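Local coordinates for conserved protein MTH689 (Methanothermobacter thermautotrophicus, PDB 2WNY), which is of unknown function but, as a DUF54-family protein encoded in the archaeal exosome superoperon, probably binds RNA, at residues R5-Y18 and G113-Y125. The protein carries 1 engineered substitution. Numbering follows the deposited sequence.
Sequences RDMIHNISYCLMVY and GDAIHLKIKVEAY. Engineered in segment 5-18: C14 (natural residue Arg).
E123 reaches from the end of strand 115-122 to the turn at D6 and M7, an example of a carboxylate closing the end of a strand pair, here past the corner the chain turns at H9, where backbone bonds still run on to M7. Its CB lies 3.4 Å from M7 O, and its own N donates to that oxygen (2.9 Å). With CG anti to the backbone N (chi1 -173°), the chain runs out straight; CB lies over one face of the H9 ring and CG 3.9 Å from its NE2, ring and carboxylate nearly perpendicular (81°). CD comes 3.5 Å from D6 CB. At the tip OE1 takes the M7 N-H at 2.7 Å, the donor standing above the carboxylate plane, while OE2 receives a weak bond from D6 N. The D6 carboxylate lies nearby, almost parallel to that of E123, and a water donates to OD2 of D6 and, weakly, to OE2, probably easing the repulsion.

Farther on the two strands, central neighbours in an antiparallel sheet, pair through S12 with K119 and C14 (engineered) with H117. On the face carrying I8, I11 and I120, packed by helix 62-76, I8 CG2 presses on I120 CG2 at 3.5 Å. On the other face K119, bent at its last two torsions, brings NZ to a water (2.7 Å) shared with N10 OD1 and S12 OG.

Were E123 shortened to an alanine, M7 N and D6 N would lose their carboxylate acceptors, and the turn would probably be held less firmly. The chemistry thus implies a greasy helix-facing side, a hydrated polar side, and an N-terminal turn held jointly by the E123 carboxylate, backbone bonds and a water joining M7 O to E123 O.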
# COMPACT_ATOMS: atom_id res chain seq x y z
N ARG A 5 -13.67 -14.51 5.43
CA ARG A 5 -13.73 -13.40 4.49
C ARG A 5 -12.39 -13.22 3.82
O ARG A 5 -11.33 -13.37 4.45
CB ARG A 5 -14.15 -12.10 5.17
CG ARG A 5 -15.60 -12.09 5.66
CD ARG A 5 -15.96 -10.76 6.30
NE ARG A 5 -17.20 -10.88 7.08
CZ ARG A 5 -18.42 -10.89 6.56
NH1 ARG A 5 -18.61 -10.80 5.25
NH2 ARG A 5 -19.47 -11.01 7.36
N ASP A 6 -12.44 -12.88 2.53
CA ASP A 6 -11.23 -12.57 1.81
C ASP A 6 -10.62 -11.24 2.28
O ASP A 6 -9.40 -11.10 2.32
CB ASP A 6 -11.48 -12.59 0.30
CG ASP A 6 -11.53 -14.02 -0.28
OD1 ASP A 6 -11.36 -15.02 0.49
OD2 ASP A 6 -11.72 -14.14 -1.51
N MET A 7 -11.49 -10.29 2.66
CA MET A 7 -11.11 -8.94 3.15
C MET A 7 -10.55 -8.08 2.03
O MET A 7 -11.07 -6.98 1.77
CB MET A 7 -10.10 -8.98 4.31
CG MET A 7 -10.56 -9.77 5.51
SD MET A 7 -9.50 -9.36 6.93
CE MET A 7 -10.29 -10.40 8.17
N ILE A 8 -9.48 -8.57 1.40
CA ILE A 8 -8.89 -7.90 0.25
C ILE A 8 -8.55 -8.95 -0.81
O ILE A 8 -8.21 -10.10 -0.50
CB ILE A 8 -7.63 -7.04 0.63
CG1 ILE A 8 -6.51 -7.92 1.21
CG2 ILE A 8 -8.00 -5.94 1.58
CD1 ILE A 8 -5.19 -7.19 1.42
N HIS A 9 -8.69 -8.57 -2.07
CA HIS A 9 -8.46 -9.51 -3.18
C HIS A 9 -6.99 -9.57 -3.54
O HIS A 9 -6.41 -10.64 -3.78
CB HIS A 9 -9.31 -9.09 -4.38
CG HIS A 9 -10.77 -9.30 -4.17
ND1 HIS A 9 -11.31 -10.54 -3.91
CD2 HIS A 9 -11.81 -8.44 -4.19
CE1 HIS A 9 -12.62 -10.43 -3.77
NE2 HIS A 9 -12.95 -9.17 -3.95
N ASN A 10 -6.39 -8.39 -3.59
CA ASN A 10 -5.00 -8.26 -3.99
C ASN A 10 -4.50 -6.88 -3.57
O ASN A 10 -5.31 -6.00 -3.20
CB ASN A 10 -4.87 -8.49 -5.50
CG ASN A 10 -5.55 -7.41 -6.33
OD1 ASN A 10 -5.17 -6.25 -6.27
ND2 ASN A 10 -6.55 -7.79 -7.12
N ILE A 11 -3.19 -6.68 -3.62
CA ILE A 11 -2.60 -5.36 -3.39
C ILE A 11 -1.62 -5.09 -4.52
O ILE A 11 -0.74 -5.93 -4.79
CB ILE A 11 -1.79 -5.29 -2.07
CG1 ILE A 11 -2.63 -5.75 -0.89
CG2 ILE A 11 -1.26 -3.86 -1.84
CD1 ILE A 11 -1.95 -5.60 0.46
N SER A 12 -1.80 -3.96 -5.20
CA SER A 12 -0.81 -3.46 -6.14
C SER A 12 0.05 -2.48 -5.35
O SER A 12 -0.48 -1.73 -4.51
CB SER A 12 -1.46 -2.74 -7.32
OG SER A 12 -2.16 -3.64 -8.16
N TYR A 13 1.35 -2.48 -5.60
CA TYR A 13 2.24 -1.52 -4.93
C TYR A 13 3.22 -0.92 -5.91
O TYR A 13 3.58 -1.54 -6.93
CB TYR A 13 2.94 -2.14 -3.71
CG TYR A 13 3.89 -3.25 -4.06
CD1 TYR A 13 5.20 -2.98 -4.48
CD2 TYR A 13 3.49 -4.58 -3.99
CE1 TYR A 13 6.07 -3.99 -4.83
CE2 TYR A 13 4.35 -5.59 -4.33
CZ TYR A 13 5.65 -5.29 -4.73
OH TYR A 13 6.50 -6.30 -5.07
N CYS A 14 3.61 0.31 -5.60
CA CYS A 14 4.54 1.05 -6.40
C CYS A 14 5.44 1.88 -5.46
O CYS A 14 4.94 2.50 -4.53
CB CYS A 14 3.73 1.98 -7.33
SG CYS A 14 4.71 2.82 -8.46
N LEU A 15 6.75 1.91 -5.71
CA LEU A 15 7.63 2.90 -5.02
C LEU A 15 8.84 3.16 -5.88
O LEU A 15 9.08 2.44 -6.86
CB LEU A 15 7.98 2.54 -3.57
CG LEU A 15 8.93 1.39 -3.21
CD1 LEU A 15 9.30 1.51 -1.74
CD2 LEU A 15 8.32 0.03 -3.53
N MET A 16 9.55 4.24 -5.57
CA MET A 16 10.56 4.75 -6.46
C MET A 16 11.92 4.71 -5.82
O MET A 16 12.05 4.83 -4.59
CB MET A 16 10.21 6.18 -6.90
CG MET A 16 8.77 6.51 -6.59
SD MET A 16 7.94 7.42 -7.86
CE MET A 16 7.09 6.06 -8.65
N VAL A 17 12.93 4.54 -6.66
CA VAL A 17 14.31 4.61 -6.20
C VAL A 17 14.98 5.74 -6.98
O VAL A 17 15.16 5.62 -8.21
CB VAL A 17 15.09 3.31 -6.46
CG1 VAL A 17 16.50 3.40 -5.86
CG2 VAL A 17 14.34 2.09 -5.89
N TYR A 18 15.34 6.79 -6.27
CA TYR A 18 16.04 7.92 -6.88
C TYR A 18 17.55 7.63 -6.94
O TYR A 18 18.04 6.64 -6.37
CB TYR A 18 15.69 9.23 -6.16
CG TYR A 18 14.28 9.67 -6.47
CD1 TYR A 18 14.03 10.56 -7.52
CD2 TYR A 18 13.19 9.16 -5.77
CE1 TYR A 18 12.73 10.93 -7.85
CE2 TYR A 18 11.89 9.52 -6.09
CZ TYR A 18 11.67 10.40 -7.13
OH TYR A 18 10.39 10.75 -7.46
N GLY A 113 4.18 13.30 -1.86
CA GLY A 113 5.59 13.12 -1.56
C GLY A 113 6.06 11.72 -1.88
O GLY A 113 5.35 10.92 -2.50
N ASP A 114 7.29 11.44 -1.45
CA ASP A 114 7.92 10.16 -1.73
C ASP A 114 7.30 9.09 -0.87
O ASP A 114 7.55 9.01 0.38
CB ASP A 114 9.43 10.25 -1.51
CG ASP A 114 10.19 9.21 -2.31
OD1 ASP A 114 9.63 8.60 -3.26
OD2 ASP A 114 11.38 9.02 -1.98
N ALA A 115 6.49 8.27 -1.51
CA ALA A 115 5.72 7.31 -0.76
C ALA A 115 5.76 5.90 -1.34
O ALA A 115 6.16 5.69 -2.50
CB ALA A 115 4.27 7.78 -0.62
N ILE A 116 5.37 4.96 -0.51
CA ILE A 116 5.04 3.62 -0.95
C ILE A 116 3.54 3.67 -1.29
O ILE A 116 2.71 3.90 -0.41
CB ILE A 116 5.31 2.61 0.17
CG1 ILE A 116 6.78 2.74 0.63
CG2 ILE A 116 5.01 1.17 -0.33
CD1 ILE A 116 7.25 1.65 1.56
N HIS A 117 3.20 3.48 -2.57
CA HIS A 117 1.81 3.63 -2.97
C HIS A 117 1.19 2.24 -2.98
O HIS A 117 1.68 1.35 -3.67
CB HIS A 117 1.67 4.22 -4.38
CG HIS A 117 2.17 5.63 -4.52
ND1 HIS A 117 3.50 5.97 -4.39
CD2 HIS A 117 1.52 6.77 -4.86
CE1 HIS A 117 3.64 7.27 -4.59
NE2 HIS A 117 2.46 7.78 -4.88
N LEU A 118 0.11 2.06 -2.23
CA LEU A 118 -0.66 0.82 -2.28
C LEU A 118 -2.04 1.05 -2.91
O LEU A 118 -2.75 2.01 -2.58
CB LEU A 118 -0.82 0.22 -0.89
CG LEU A 118 0.46 0.18 -0.04
CD1 LEU A 118 0.10 -0.18 1.39
CD2 LEU A 118 1.46 -0.80 -0.60
N LYS A 119 -2.37 0.20 -3.87
CA LYS A 119 -3.73 0.15 -4.40
C LYS A 119 -4.31 -1.17 -3.89
O LYS A 119 -3.96 -2.25 -4.37
CB LYS A 119 -3.74 0.22 -5.92
CG LYS A 119 -5.14 0.14 -6.54
CD LYS A 119 -5.12 0.28 -8.06
CE LYS A 119 -4.97 -1.06 -8.77
NZ LYS A 119 -6.09 -2.01 -8.48
N ILE A 120 -5.16 -1.07 -2.88
CA ILE A 120 -5.70 -2.25 -2.21
C ILE A 120 -7.12 -2.58 -2.73
O ILE A 120 -8.08 -1.83 -2.48
CB ILE A 120 -5.73 -2.06 -0.68
CG1 ILE A 120 -4.34 -1.71 -0.12
CG2 ILE A 120 -6.26 -3.37 0.01
CD1 ILE A 120 -4.37 -1.14 1.33
N LYS A 121 -7.24 -3.71 -3.43
CA LYS A 121 -8.56 -4.17 -3.91
C LYS A 121 -9.35 -4.82 -2.77
O LYS A 121 -9.16 -5.99 -2.42
CB LYS A 121 -8.44 -5.11 -5.12
CG LYS A 121 -9.79 -5.35 -5.85
CD LYS A 121 -9.60 -6.18 -7.11
CE LYS A 121 -10.93 -6.55 -7.73
NZ LYS A 121 -10.71 -7.44 -8.90
N VAL A 122 -10.27 -4.05 -2.21
CA VAL A 122 -11.07 -4.46 -1.08
C VAL A 122 -12.17 -5.40 -1.54
O VAL A 122 -12.85 -5.14 -2.54
CB VAL A 122 -11.64 -3.24 -0.33
CG1 VAL A 122 -12.60 -3.65 0.80
CG2 VAL A 122 -10.50 -2.36 0.19
N GLU A 123 -12.32 -6.52 -0.83
CA GLU A 123 -13.46 -7.42 -1.04
C GLU A 123 -14.73 -6.63 -0.82
O GLU A 123 -14.98 -6.12 0.28
CB GLU A 123 -13.40 -8.61 -0.08
CG GLU A 123 -14.44 -9.68 -0.36
CD GLU A 123 -14.44 -10.77 0.71
OE1 GLU A 123 -14.08 -10.50 1.88
OE2 GLU A 123 -14.80 -11.91 0.37
N ALA A 124 -15.52 -6.49 -1.89
CA ALA A 124 -16.72 -5.68 -1.86
C ALA A 124 -17.67 -6.07 -2.98
O ALA A 124 -17.31 -6.12 -4.15
CB ALA A 124 -16.35 -4.20 -1.96
N TYR A 125 -18.90 -6.39 -2.61
CA TYR A 125 -19.92 -6.66 -3.60
C TYR A 125 -21.22 -6.02 -3.15
O TYR A 125 -21.71 -6.34 -2.06
CB TYR A 125 -20.11 -8.15 -3.85
CG TYR A 125 -21.08 -8.39 -4.99
CD1 TYR A 125 -20.63 -8.46 -6.31
CD2 TYR A 125 -22.45 -8.52 -4.75
CE1 TYR A 125 -21.51 -8.66 -7.35
CE2 TYR A 125 -23.35 -8.73 -5.78
CZ TYR A 125 -22.88 -8.80 -7.08
OH TYR A 125 -23.78 -9.01 -8.10
O HOH W 1 -14.04 -13.22 -2.59
O HOH W 2 -13.48 -6.25 2.64
O HOH W 3 -5.00 -3.64 -6.62
O HOH W 4 8.53 6.07 -3.60
O HOH W 5 8.82 10.17 -5.19